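Local coordinates for Ceg4 (Legionella pneumophila subsp. pneumophila, PDB 6AOK), which is a magnesium-binding HAD-like phosphatase that acts on phosphotyrosine and, as a bacterial effector, attenuates activation of eukaryotic MAPK pathways, at residues T17-T22 with E117-V122; T31-F36 with D47-Y52; E35-L40 with T55-P60; E62-F67 with V122-G127. All coordinates share one frame; numbering follows the deposited sequence.

Contact 1 of 4, residues T17-T22 with E117-V122; sequences TDFDGT and EYIKAV. With MG (magnesium ion), chain B.
Phe19 of the HAD signature loop DxDx(T/V), which follows strand 13-17 of the Rossmann-like sheet, lies against helix 116-125 and makes the tight half of this contact. CG1 of Ile119 sits over the centre of one face of its ring, 3.7 Å from the Phe19 centroid and only 12° off the normal, a clear CH-pi contact. At the ring's edge, CZ of Phe19 meets CB of Val122 at 3.9 Å, while CE2 approaches CE1 of Tyr118, whose side chain crosses at about a right angle. With CG anti to the backbone N (chi1 -177°), the Phe19 ring reaches across to the helix. All of these side chains are buried.

The other side of the loop is polar and watery. Magnesium takes OD2 of Asp18 and the backbone O of Asp20, each at 2.0 Å, together with three waters; Asp167 completes the site. OD1 of Asp18 accepts a bond from one of those waters and forms a salt bridge with Lys144, and Asn114 holds OD2 of Asp20. Asp18 OD2 has a second partner besides the metal: Thr22 OG1 donates to its anti lone pair over 2.9 Å.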
loop_
_atom_site.group_PDB
_atom_site.type_symbol
_atom_site.label_atom_id
_atom_site.label_comp_id
_atom_site.label_asym_id
_atom_site.label_seq_id
_atom_site.Cartn_x
_atom_site.Cartn_y
_atom_site.Cartn_z
ATOM N N THR A 17 2.517 -0.238 -5.338
ATOM C CA THR A 17 2.516 1.042 -4.648
ATOM C C THR A 17 3.414 0.949 -3.418
ATOM O O THR A 17 3.412 -0.055 -2.695
ATOM C CB THR A 17 1.088 1.469 -4.243
ATOM O OG1 THR A 17 1.147 2.729 -3.590
ATOM C CG2 THR A 17 0.486 0.471 -3.291
ATOM N N ASP A 18 4.204 1.982 -3.211
ATOM C CA ASP A 18 4.881 2.201 -1.942
ATOM C C ASP A 18 3.848 2.409 -0.819
ATOM O O ASP A 18 2.666 2.672 -1.071
ATOM C CB ASP A 18 5.805 3.431 -2.092
ATOM C CG ASP A 18 6.594 3.728 -0.828
ATOM O OD1 ASP A 18 7.167 2.775 -0.221
ATOM O OD2 ASP A 18 6.648 4.921 -0.461
ATOM N N PHE A 19 4.296 2.258 0.435
ATOM C CA PHE A 19 3.409 2.554 1.559
ATOM C C PHE A 19 3.742 3.905 2.191
ATOM O O PHE A 19 2.981 4.870 2.011
ATOM C CB PHE A 19 3.429 1.399 2.601
ATOM C CG PHE A 19 2.477 1.622 3.748
ATOM C CD1 PHE A 19 1.103 1.446 3.570
ATOM C CD2 PHE A 19 2.955 2.001 5.006
ATOM C CE1 PHE A 19 0.216 1.662 4.608
ATOM C CE2 PHE A 19 2.054 2.225 6.055
ATOM C CZ PHE A 19 0.695 2.047 5.853
ATOM N N ASP A 20 4.867 4.018 2.912
ATOM C CA ASP A 20 5.154 5.227 3.696
ATOM C C ASP A 20 5.449 6.396 2.778
ATOM O O ASP A 20 6.416 6.331 1.994
ATOM C CB ASP A 20 6.366 5.013 4.601
ATOM C CG ASP A 20 6.160 3.925 5.613
ATOM O OD1 ASP A 20 5.268 4.047 6.507
ATOM O OD2 ASP A 20 6.882 2.911 5.491
ATOM N N GLY A 21 4.677 7.486 2.923
ATOM C CA GLY A 21 4.877 8.660 2.115
ATOM C C GLY A 21 4.191 8.595 0.764
ATOM O O GLY A 21 4.212 9.575 0.025
ATOM N N THR A 22 3.571 7.477 0.440
ATOM C CA THR A 22 2.770 7.344 -0.766
ATOM C C THR A 22 1.319 7.115 -0.378
ATOM O O THR A 22 0.450 7.974 -0.612
ATOM C CB THR A 22 3.349 6.183 -1.610
ATOM O OG1 THR A 22 4.716 6.506 -1.988
ATOM C CG2 THR A 22 2.487 5.932 -2.855
ATOM N N GLU A 117 3.269 -6.432 9.216
ATOM C CA GLU A 117 2.431 -6.340 10.425
ATOM C C GLU A 117 1.979 -4.903 10.641
ATOM O O GLU A 117 0.835 -4.649 11.064
ATOM C CB GLU A 117 3.138 -6.854 11.687
ATOM C CG GLU A 117 3.631 -8.243 11.576
ATOM C CD GLU A 117 5.133 -8.281 11.223
ATOM O OE1 GLU A 117 5.596 -7.646 10.227
ATOM O OE2 GLU A 117 5.849 -8.957 11.958
ATOM N N TYR A 118 2.842 -3.958 10.304
ATOM C CA TYR A 118 2.531 -2.556 10.547
ATOM C C TYR A 118 1.496 -2.063 9.556
ATOM O O TYR A 118 0.528 -1.376 9.924
ATOM C CB TYR A 118 3.804 -1.719 10.406
ATOM C CG TYR A 118 3.479 -0.259 10.598
ATOM C CD1 TYR A 118 3.528 0.644 9.535
ATOM C CD2 TYR A 118 3.101 0.206 11.865
ATOM C CE1 TYR A 118 3.205 2.031 9.746
ATOM C CE2 TYR A 118 2.792 1.556 12.079
ATOM C CZ TYR A 118 2.842 2.452 11.018
ATOM O OH TYR A 118 2.611 3.795 11.218
ATOM N N ILE A 119 1.707 -2.390 8.281
ATOM C CA ILE A 119 0.783 -1.986 7.230
ATOM C C ILE A 119 -0.611 -2.537 7.513
ATOM O O ILE A 119 -1.595 -1.801 7.450
ATOM C CB ILE A 119 1.325 -2.435 5.850
ATOM C CG1 ILE A 119 2.603 -1.638 5.510
ATOM C CG2 ILE A 119 0.246 -2.307 4.805
ATOM C CD1 ILE A 119 3.406 -2.283 4.337
ATOM N N LYS A 120 -0.708 -3.820 7.898
ATOM C CA LYS A 120 -2.015 -4.399 8.190
ATOM C C LYS A 120 -2.672 -3.731 9.395
ATOM O O LYS A 120 -3.909 -3.600 9.444
ATOM C CB LYS A 120 -1.877 -5.893 8.427
ATOM C CG LYS A 120 -1.521 -6.672 7.176
ATOM C CD LYS A 120 -1.576 -8.142 7.617
ATOM C CE LYS A 120 -0.892 -8.993 6.701
ATOM N NZ LYS A 120 -0.919 -10.394 7.319
ATOM N N ALA A 121 -1.875 -3.336 10.392
ATOM C CA ALA A 121 -2.462 -2.623 11.533
ATOM C C ALA A 121 -3.007 -1.264 11.112
ATOM O O ALA A 121 -4.033 -0.830 11.639
ATOM C CB ALA A 121 -1.452 -2.446 12.663
ATOM N N VAL A 122 -2.327 -0.555 10.194
ATOM C CA VAL A 122 -2.846 0.734 9.737
ATOM C C VAL A 122 -4.172 0.556 9.003
ATOM O O VAL A 122 -5.138 1.303 9.234
ATOM C CB VAL A 122 -1.826 1.468 8.836
ATOM C CG1 VAL A 122 -2.526 2.730 8.201
ATOM C CG2 VAL A 122 -0.588 1.886 9.691
HETATM MG MG MG B . 7.885 6.023 0.624
HETATM O O HOH W 1 8.733 4.534 1.741
HETATM O O HOH W 2 9.379 5.497 -0.761
HETATM O O HOH W 3 9.074 7.482 1.585
#

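Contact 2 of 4, residues T31-F36 with D47-Y52; sequences TVFTEF and DVEQDY
Val32 and Tyr52 meet where a type I beta turn, Thr31 to Thr34, leads into helix 35-39 of the segment inserted after the first strand of this HAD-like phosphatase. The valine's CG2 stands over one face of the tyrosine ring, offset toward the rim, in a CH-pi contact 3.9 Å from the Tyr52 centroid. Its CG1 covers the CD2 side of the same ring. Tyr52 has CG between its backbone N and carbonyl carbon, which lays the ring along Val32 while its hydroxyl bonds to the backbone O of Lys113. Val32 CG2 also lies over the centre of the Phe33 ring, whose plane is turned 77° from that of Tyr52, their centroids 6.0 Å apart.

At the other end of the contact the partners are polar. Glu35, bent at chi2, brings its carboxylate to the backbone of Asp47. The two acids put like charges close together, Glu35 OE2 to Asp47 OD1 being 3.6 Å, eased at Glu35 by the N-H of Asp47, the hydroxyl of Tyr44 and water. Asp47 N donates to Glu35 OE1 over 3.1 Å, nearly straight at 174° but 27° out of the carboxylate plane.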
loop_
_atom_site.group_PDB
_atom_site.type_symbol
_atom_site.label_atom_id
_atom_site.label_comp_id
_atom_site.label_asym_id
_atom_site.label_seq_id
_atom_site.Cartn_x
_atom_site.Cartn_y
_atom_site.Cartn_z
ATOM N N THR A 31 8.925 7.810 9.981
ATOM C CA THR A 31 7.892 6.980 10.591
ATOM C C THR A 31 8.465 5.996 11.590
ATOM O O THR A 31 8.009 5.934 12.741
ATOM C CB THR A 31 7.134 6.200 9.498
ATOM O OG1 THR A 31 6.457 7.126 8.649
ATOM C CG2 THR A 31 6.120 5.270 10.057
ATOM N N VAL A 32 9.462 5.206 11.165
ATOM C CA VAL A 32 9.737 3.972 11.897
ATOM C C VAL A 32 10.607 4.191 13.108
ATOM O O VAL A 32 10.723 3.273 13.924
ATOM C CB VAL A 32 10.368 2.882 11.007
ATOM C CG1 VAL A 32 9.385 2.511 9.843
ATOM C CG2 VAL A 32 11.773 3.307 10.503
ATOM N N PHE A 33 11.185 5.379 13.264
ATOM C CA PHE A 33 11.994 5.695 14.441
ATOM C C PHE A 33 11.260 6.564 15.453
ATOM O O PHE A 33 11.863 6.973 16.456
ATOM C CB PHE A 33 13.296 6.372 13.982
ATOM C CG PHE A 33 14.040 5.563 12.895
ATOM C CD1 PHE A 33 14.635 4.333 13.219
ATOM C CD2 PHE A 33 14.102 5.999 11.592
ATOM C CE1 PHE A 33 15.306 3.552 12.225
ATOM C CE2 PHE A 33 14.779 5.240 10.599
ATOM C CZ PHE A 33 15.361 4.042 10.915
ATOM N N THR A 34 9.982 6.850 15.226
ATOM C CA THR A 34 9.213 7.655 16.162
ATOM C C THR A 34 8.864 6.842 17.403
ATOM O O THR A 34 8.799 5.604 17.363
ATOM C CB THR A 34 7.911 8.152 15.511
ATOM O OG1 THR A 34 7.093 7.016 15.146
ATOM C CG2 THR A 34 8.209 8.978 14.299
ATOM N N GLU A 35 8.541 7.555 18.502
ATOM C CA GLU A 35 8.081 6.825 19.684
ATOM C C GLU A 35 6.851 6.000 19.345
ATOM O O GLU A 35 6.732 4.859 19.794
ATOM C CB GLU A 35 7.758 7.745 20.856
ATOM C CG GLU A 35 8.932 8.486 21.425
ATOM C CD GLU A 35 9.967 7.562 22.056
ATOM O OE1 GLU A 35 9.623 6.495 22.583
ATOM O OE2 GLU A 35 11.146 7.917 21.996
ATOM N N PHE A 36 5.939 6.546 18.529
ATOM C CA PHE A 36 4.702 5.824 18.256
ATOM C C PHE A 36 4.963 4.496 17.570
ATOM O O PHE A 36 4.502 3.462 18.030
ATOM C CB PHE A 36 3.726 6.656 17.423
ATOM C CG PHE A 36 2.503 5.863 17.050
ATOM C CD1 PHE A 36 1.656 5.369 18.048
ATOM C CD2 PHE A 36 2.251 5.538 15.732
ATOM C CE1 PHE A 36 0.529 4.605 17.709
ATOM C CE2 PHE A 36 1.111 4.765 15.367
ATOM C CZ PHE A 36 0.260 4.310 16.356
ATOM N N ASP A 47 11.918 6.160 24.579
ATOM C CA ASP A 47 13.160 6.816 24.186
ATOM C C ASP A 47 14.284 5.820 23.909
ATOM O O ASP A 47 15.480 6.184 23.979
ATOM C CB ASP A 47 13.596 7.827 25.257
ATOM C CG ASP A 47 14.361 8.969 24.675
ATOM O OD1 ASP A 47 14.161 9.255 23.461
ATOM O OD2 ASP A 47 15.191 9.551 25.422
ATOM N N VAL A 48 13.931 4.554 23.638
ATOM C CA VAL A 48 14.866 3.545 23.152
ATOM C C VAL A 48 14.350 3.057 21.818
ATOM O O VAL A 48 13.150 2.819 21.680
ATOM C CB VAL A 48 15.016 2.358 24.121
ATOM C CG1 VAL A 48 16.005 1.341 23.529
ATOM C CG2 VAL A 48 15.483 2.844 25.527
ATOM N N GLU A 49 15.225 2.925 20.838
ATOM C CA GLU A 49 14.826 2.377 19.546
ATOM C C GLU A 49 15.306 0.937 19.407
ATOM O O GLU A 49 16.427 0.617 19.764
ATOM C CB GLU A 49 15.388 3.235 18.398
ATOM C CG GLU A 49 14.658 4.562 18.224
ATOM C CD GLU A 49 15.560 5.660 17.672
ATOM O OE1 GLU A 49 16.378 5.361 16.790
ATOM O OE2 GLU A 49 15.485 6.813 18.151
ATOM N N GLN A 50 14.445 0.076 18.875
ATOM C CA GLN A 50 14.812 -1.287 18.538
ATOM C C GLN A 50 14.793 -1.407 17.028
ATOM O O GLN A 50 14.175 -0.592 16.348
ATOM C CB GLN A 50 13.824 -2.291 19.149
ATOM C CG GLN A 50 13.767 -2.204 20.681
ATOM C CD GLN A 50 12.831 -3.277 21.194
ATOM O OE1 GLN A 50 13.296 -4.354 21.618
ATOM N NE2 GLN A 50 11.488 -3.011 21.125
ATOM N N ASP A 51 15.471 -2.423 16.499
ATOM C CA ASP A 51 15.454 -2.639 15.062
ATOM C C ASP A 51 13.987 -2.480 14.719
ATOM O O ASP A 51 13.131 -3.041 15.402
ATOM C CB ASP A 51 15.938 -4.045 14.717
ATOM C CG ASP A 51 15.839 -4.348 13.234
ATOM O OD1 ASP A 51 15.065 -3.658 12.536
ATOM O OD2 ASP A 51 16.533 -5.274 12.768
ATOM N N TYR A 52 13.677 -1.725 13.674
ATOM C CA TYR A 52 12.260 -1.493 13.358
ATOM C C TYR A 52 11.689 -2.616 12.532
ATOM O O TYR A 52 10.474 -2.859 12.555
ATOM C CB TYR A 52 12.031 -0.159 12.625
ATOM C CG TYR A 52 12.319 -0.245 11.140
ATOM C CD1 TYR A 52 13.605 -0.020 10.662
ATOM C CD2 TYR A 52 11.327 -0.616 10.239
ATOM C CE1 TYR A 52 13.911 -0.145 9.306
ATOM C CE2 TYR A 52 11.622 -0.759 8.876
ATOM C CZ TYR A 52 12.907 -0.505 8.424
ATOM O OH TYR A 52 13.184 -0.635 7.051
HETATM O O HOH W 4 11.679 4.985 20.866
HETATM O O HOH W 5 13.884 7.760 20.481
#

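Contact 3 of 4, residues E35-L40 with T55-P60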
loop_
_atom_site.group_PDB
_atom_site.type_symbol
_atom_site.label_atom_id
_atom_site.label_comp_id
_atom_site.label_asym_id
_atom_site.label_seq_id
_atom_site.Cartn_x
_atom_site.Cartn_y
_atom_site.Cartn_z
ATOM N N GLU A 35 8.541 7.555 18.502
ATOM C CA GLU A 35 8.081 6.825 19.684
ATOM C C GLU A 35 6.851 6.000 19.345
ATOM O O GLU A 35 6.732 4.859 19.794
ATOM C CB GLU A 35 7.758 7.745 20.856
ATOM C CG GLU A 35 8.932 8.486 21.425
ATOM C CD GLU A 35 9.967 7.562 22.056
ATOM O OE1 GLU A 35 9.623 6.495 22.583
ATOM O OE2 GLU A 35 11.146 7.917 21.996
ATOM N N PHE A 36 5.939 6.546 18.529
ATOM C CA PHE A 36 4.702 5.824 18.256
ATOM C C PHE A 36 4.963 4.496 17.570
ATOM O O PHE A 36 4.502 3.462 18.030
ATOM C CB PHE A 36 3.726 6.656 17.423
ATOM C CG PHE A 36 2.503 5.863 17.050
ATOM C CD1 PHE A 36 1.656 5.369 18.048
ATOM C CD2 PHE A 36 2.251 5.538 15.732
ATOM C CE1 PHE A 36 0.529 4.605 17.709
ATOM C CE2 PHE A 36 1.111 4.765 15.367
ATOM C CZ PHE A 36 0.260 4.310 16.356
ATOM N N TYR A 37 5.729 4.492 16.485
ATOM C CA TYR A 37 6.028 3.224 15.829
ATOM C C TYR A 37 6.769 2.272 16.771
ATOM O O TYR A 37 6.484 1.059 16.825
ATOM C CB TYR A 37 6.868 3.492 14.594
ATOM C CG TYR A 37 7.086 2.294 13.710
ATOM C CD1 TYR A 37 8.089 1.359 13.994
ATOM C CD2 TYR A 37 6.289 2.103 12.593
ATOM C CE1 TYR A 37 8.270 0.249 13.158
ATOM C CE2 TYR A 37 6.468 1.020 11.747
ATOM C CZ TYR A 37 7.444 0.101 12.034
ATOM O OH TYR A 37 7.601 -0.988 11.207
ATOM N N GLN A 38 7.747 2.794 17.488
ATOM C CA GLN A 38 8.540 1.938 18.374
ATOM C C GLN A 38 7.683 1.354 19.481
ATOM O O GLN A 38 7.957 0.239 19.964
ATOM C CB GLN A 38 9.713 2.742 18.963
ATOM C CG GLN A 38 10.751 3.089 17.840
ATOM C CD GLN A 38 11.622 1.899 17.492
ATOM O OE1 GLN A 38 12.021 1.109 18.357
ATOM N NE2 GLN A 38 11.987 1.812 16.268
ATOM N N SER A 39 6.647 2.084 19.912
ATOM C CA SER A 39 5.733 1.568 20.943
ATOM C C SER A 39 4.946 0.354 20.476
ATOM O O SER A 39 4.369 -0.371 21.315
ATOM C CB SER A 39 4.756 2.677 21.398
ATOM O OG SER A 39 3.687 2.883 20.427
ATOM N N LEU A 40 4.885 0.109 19.163
ATOM C CA LEU A 40 4.181 -1.070 18.674
ATOM C C LEU A 40 5.042 -2.326 18.719
ATOM O O LEU A 40 4.546 -3.407 18.382
ATOM C CB LEU A 40 3.713 -0.867 17.224
ATOM C CG LEU A 40 2.865 0.389 16.959
ATOM C CD1 LEU A 40 2.673 0.607 15.478
ATOM C CD2 LEU A 40 1.489 0.185 17.611
ATOM N N THR A 55 12.283 -6.712 14.909
ATOM C CA THR A 55 11.809 -6.938 16.270
ATOM C C THR A 55 10.340 -7.381 16.232
ATOM O O THR A 55 9.530 -6.745 15.542
ATOM C CB THR A 55 11.952 -5.653 17.092
ATOM O OG1 THR A 55 13.327 -5.224 17.094
ATOM C CG2 THR A 55 11.492 -5.899 18.568
ATOM N N PRO A 56 9.948 -8.436 16.961
ATOM C CA PRO A 56 8.548 -8.884 16.884
ATOM C C PRO A 56 7.595 -7.776 17.309
ATOM O O PRO A 56 7.869 -6.979 18.217
ATOM C CB PRO A 56 8.508 -10.094 17.832
ATOM C CG PRO A 56 9.937 -10.676 17.765
ATOM C CD PRO A 56 10.789 -9.392 17.719
HETATM N N MSE A 57 6.495 -7.674 16.592
HETATM C CA MSE A 57 5.526 -6.619 16.861
HETATM C C MSE A 57 4.528 -7.090 17.893
HETATM O O MSE A 57 4.298 -8.294 18.046
HETATM C CB MSE A 57 4.799 -6.207 15.564
HETATM C CG MSE A 57 3.968 -4.959 15.705
HETATM SE SE MSE A 57 3.752 -3.971 14.013
HETATM C CE MSE A 57 5.477 -3.144 13.816
ATOM N N LYS A 58 3.968 -6.151 18.666
ATOM C CA LYS A 58 2.885 -6.505 19.576
ATOM C C LYS A 58 1.736 -7.133 18.791
ATOM O O LYS A 58 1.575 -6.917 17.587
ATOM C CB LYS A 58 2.403 -5.260 20.339
ATOM C CG LYS A 58 3.413 -4.884 21.463
ATOM C CD LYS A 58 3.152 -3.559 22.099
ATOM C CE LYS A 58 4.245 -3.194 23.132
ATOM N NZ LYS A 58 3.958 -1.789 23.632
ATOM N N ASP A 59 0.913 -7.883 19.488
ATOM C CA ASP A 59 -0.252 -8.491 18.845
ATOM C C ASP A 59 -1.105 -7.461 18.118
ATOM O O ASP A 59 -1.207 -6.312 18.583
ATOM C CB ASP A 59 -1.133 -9.207 19.875
ATOM C CG ASP A 59 -0.402 -10.359 20.587
ATOM O OD1 ASP A 59 0.069 -11.249 19.856
ATOM O OD2 ASP A 59 -0.435 -10.455 21.845
ATOM N N PRO A 60 -1.800 -7.858 17.031
ATOM C CA PRO A 60 -2.649 -6.889 16.313
ATOM C C PRO A 60 -3.627 -6.167 17.211
ATOM O O PRO A 60 -3.827 -4.954 17.019
ATOM C CB PRO A 60 -3.387 -7.763 15.285
ATOM C CG PRO A 60 -2.408 -8.912 15.031
ATOM C CD PRO A 60 -1.790 -9.193 16.382
#
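Lys58 bonds twice to the backbone of 35-40. Its backbone N donates to O of Leu40 at 2.8 Å, and its NZ to O of Ser39 at 2.7 Å, the latter in the carbonyl plane. The side chain is extended beyond CG, running alongside the two carbonyls so that CD and CE also lie against O of Ser39. Met57, a selenomethionine, brings CG to 3.1 Å from O of Leu40. Its chain then bends at chi3 (-75°), carrying CE to within 4.0 Å of OH of Tyr37, whose side chain it crosses at about a right angle.

A second shell sets these groups. OG of Ser39 turns back on O of Phe36 at 2.6 Å, a bond within the same segment. Tyr37 OH is bonded to Asn114, and its ring meets that of Tyr118; Leu40 packs onto helix 60-71, and Met57 also touches helix 116-125. The contact thus ties the short helix of the inserted segment to the loop that leads into helix 60-71. Two backbone carbonyls, those of Ser39 and Leu40, are each satisfied by an N-H donor of Lys58, the charged NZ spending one of its protons on a neutral acceptor.

Contact 4 of 4, residues E62-F67 with V122-G127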
loop_
_atom_site.group_PDB
_atom_site.type_symbol
_atom_site.label_atom_id
_atom_site.label_comp_id
_atom_site.label_asym_id
_atom_site.label_seq_id
_atom_site.Cartn_x
_atom_site.Cartn_y
_atom_site.Cartn_z
ATOM N N GLU A 62 -3.378 -5.396 20.328
ATOM C CA GLU A 62 -2.631 -4.390 21.081
ATOM C C GLU A 62 -2.264 -3.204 20.209
ATOM O O GLU A 62 -2.314 -2.060 20.658
ATOM C CB GLU A 62 -1.333 -4.964 21.642
ATOM C CG GLU A 62 -1.376 -6.267 22.393
ATOM C CD GLU A 62 0.024 -6.612 22.937
ATOM O OE1 GLU A 62 0.360 -5.990 23.940
ATOM O OE2 GLU A 62 0.763 -7.484 22.392
ATOM N N ALA A 63 -1.833 -3.466 18.955
ATOM C CA ALA A 63 -1.519 -2.358 18.054
ATOM C C ALA A 63 -2.755 -1.500 17.816
ATOM O O ALA A 63 -2.684 -0.260 17.785
ATOM C CB ALA A 63 -0.978 -2.886 16.713
ATOM N N GLN A 64 -3.906 -2.150 17.664
ATOM C CA GLN A 64 -5.150 -1.401 17.508
ATOM C C GLN A 64 -5.398 -0.491 18.715
ATOM O O GLN A 64 -5.788 0.679 18.566
ATOM C CB GLN A 64 -6.293 -2.406 17.309
ATOM C CG GLN A 64 -7.658 -1.766 17.262
ATOM C CD GLN A 64 -7.966 -1.112 15.912
ATOM O OE1 GLN A 64 -7.230 -1.313 14.888
ATOM N NE2 GLN A 64 -9.036 -0.300 15.902
ATOM N N ALA A 65 -5.191 -1.020 19.924
ATOM C CA ALA A 65 -5.388 -0.228 21.137
ATOM C C ALA A 65 -4.471 0.987 21.169
ATOM O O ALA A 65 -4.880 2.079 21.593
ATOM C CB ALA A 65 -5.138 -1.092 22.373
ATOM N N LEU A 66 -3.226 0.811 20.733
ATOM C CA LEU A 66 -2.279 1.929 20.673
ATOM C C LEU A 66 -2.668 2.966 19.610
ATOM O O LEU A 66 -2.528 4.184 19.835
ATOM C CB LEU A 66 -0.877 1.375 20.414
ATOM C CG LEU A 66 -0.323 0.608 21.634
ATOM C CD1 LEU A 66 0.908 -0.261 21.254
ATOM C CD2 LEU A 66 0.098 1.576 22.734
ATOM N N PHE A 67 -3.137 2.517 18.441
ATOM C CA PHE A 67 -3.645 3.464 17.459
ATOM C C PHE A 67 -4.833 4.230 18.018
ATOM O O PHE A 67 -4.922 5.460 17.878
ATOM C CB PHE A 67 -4.060 2.751 16.178
ATOM C CG PHE A 67 -2.949 2.576 15.194
ATOM C CD1 PHE A 67 -2.116 1.458 15.246
ATOM C CD2 PHE A 67 -2.762 3.503 14.203
ATOM C CE1 PHE A 67 -1.104 1.283 14.335
ATOM C CE2 PHE A 67 -1.733 3.353 13.282
ATOM C CZ PHE A 67 -0.899 2.247 13.353
ATOM N N VAL A 122 -2.327 -0.555 10.194
ATOM C CA VAL A 122 -2.846 0.734 9.737
ATOM C C VAL A 122 -4.172 0.556 9.003
ATOM O O VAL A 122 -5.138 1.303 9.234
ATOM C CB VAL A 122 -1.826 1.468 8.836
ATOM C CG1 VAL A 122 -2.526 2.730 8.201
ATOM C CG2 VAL A 122 -0.588 1.886 9.691
ATOM N N PHE A 123 -4.208 -0.370 8.031
ATOM C CA PHE A 123 -5.463 -0.645 7.321
ATOM C C PHE A 123 -6.554 -1.051 8.289
ATOM O O PHE A 123 -7.694 -0.599 8.182
ATOM C CB PHE A 123 -5.247 -1.774 6.285
ATOM C CG PHE A 123 -4.722 -1.286 4.951
ATOM C CD1 PHE A 123 -3.343 -1.143 4.729
ATOM C CD2 PHE A 123 -5.605 -1.004 3.925
ATOM C CE1 PHE A 123 -2.854 -0.708 3.532
ATOM C CE2 PHE A 123 -5.128 -0.513 2.682
ATOM C CZ PHE A 123 -3.762 -0.376 2.474
ATOM N N LYS A 124 -6.229 -1.908 9.243
ATOM C CA LYS A 124 -7.230 -2.357 10.227
ATOM C C LYS A 124 -7.745 -1.195 11.043
ATOM O O LYS A 124 -8.953 -1.082 11.292
ATOM C CB LYS A 124 -6.607 -3.409 11.153
ATOM C CG LYS A 124 -7.487 -3.998 12.299
ATOM C CD LYS A 124 -8.730 -4.635 11.748
ATOM C CE LYS A 124 -8.443 -5.632 10.617
ATOM N NZ LYS A 124 -9.737 -6.038 9.945
ATOM N N TYR A 125 -6.839 -0.344 11.519
ATOM C CA TYR A 125 -7.281 0.801 12.303
ATOM C C TYR A 125 -8.230 1.653 11.480
ATOM O O TYR A 125 -9.207 2.241 12.013
ATOM C CB TYR A 125 -6.071 1.624 12.751
ATOM C CG TYR A 125 -6.519 2.932 13.361
ATOM C CD1 TYR A 125 -7.250 2.942 14.555
ATOM C CD2 TYR A 125 -6.239 4.129 12.748
ATOM C CE1 TYR A 125 -7.708 4.131 15.106
ATOM C CE2 TYR A 125 -6.682 5.321 13.291
ATOM C CZ TYR A 125 -7.427 5.314 14.453
ATOM O OH TYR A 125 -7.912 6.510 14.996
ATOM N N GLN A 126 -7.957 1.754 10.167
ATOM C CA GLN A 126 -8.734 2.665 9.330
ATOM C C GLN A 126 -9.939 1.999 8.678
ATOM O O GLN A 126 -10.514 2.555 7.738
ATOM C CB GLN A 126 -7.822 3.367 8.309
ATOM C CG GLN A 126 -6.787 4.311 9.049
ATOM C CD GLN A 126 -6.096 5.249 8.106
ATOM O OE1 GLN A 126 -4.939 5.033 7.725
ATOM N NE2 GLN A 126 -6.797 6.297 7.700
ATOM N N GLY A 127 -10.401 0.901 9.222
ATOM C CA GLY A 127 -11.739 0.440 8.925
ATOM C C GLY A 127 -11.778 -0.662 7.909
ATOM O O GLY A 127 -12.856 -0.980 7.418
HETATM O O HOH W 6 -10.536 1.044 14.149
#
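The apolar contacts centre on Phe67, which points from helix 60-71 at helix 116-125. Its CB lies over one face of the Tyr125 ring, offset toward the rim, in a CH-pi contact 3.9 Å from that ring's centroid and 26° off the normal. The two rings are 28° from parallel but slid apart, with centroids separated by 5.3 Å, so they barely overlap. At the far end of its own ring, Phe67 CZ touches CG2 of Val122 at 3.7 Å.

This is helix-to-helix packing between the inserted segment, which carries helix 60-71, and a helix of the HAD-like core that follows strand 106-111. The core helix closes with a Schellman motif, Gly127 at positive phi serving as its C-prime residue.

Gln64 starts out trans about chi1 (175°) and then folds at chi2, which brings its amide to Tyr125. The side chains cross at about a right angle, with the amide plane oblique to the ring, and OE1 packs closely on Tyr125 CA at 3.3 Å. NE2 comes to the edge of the tyrosine ring and is also bonded to Glu68. The polar link between the helices is a water, accepting from Gln64 NE2 at 2.7 Å and donating to O of Tyr125 at 2.8 Å.

Helix 116-125 joins contact 1 to contact 4, their centres about 12 Å apart: Val122 serves both, touching Phe19 and Phe67. Contacts 2 and 3, with centres about 9 Å apart, share helix 35-39, and Gln38 ties them by accepting from the backbone N of Gln50 and donating to O of Val32. Contact 3 reaches contact 1 through Tyr37 CE2, 3.4 Å from Tyr118 CG, and contact 4 through Leu40 and Leu66. Magnesium sits in contact 1. The side chains of Val32 and Tyr37 lie about 5 and 6 Å from that of its ligand Asp20, and Thr31 CG2 touches Asp20 OD1 at 3.8 Å, consistent with the inserted segment bordering the active site.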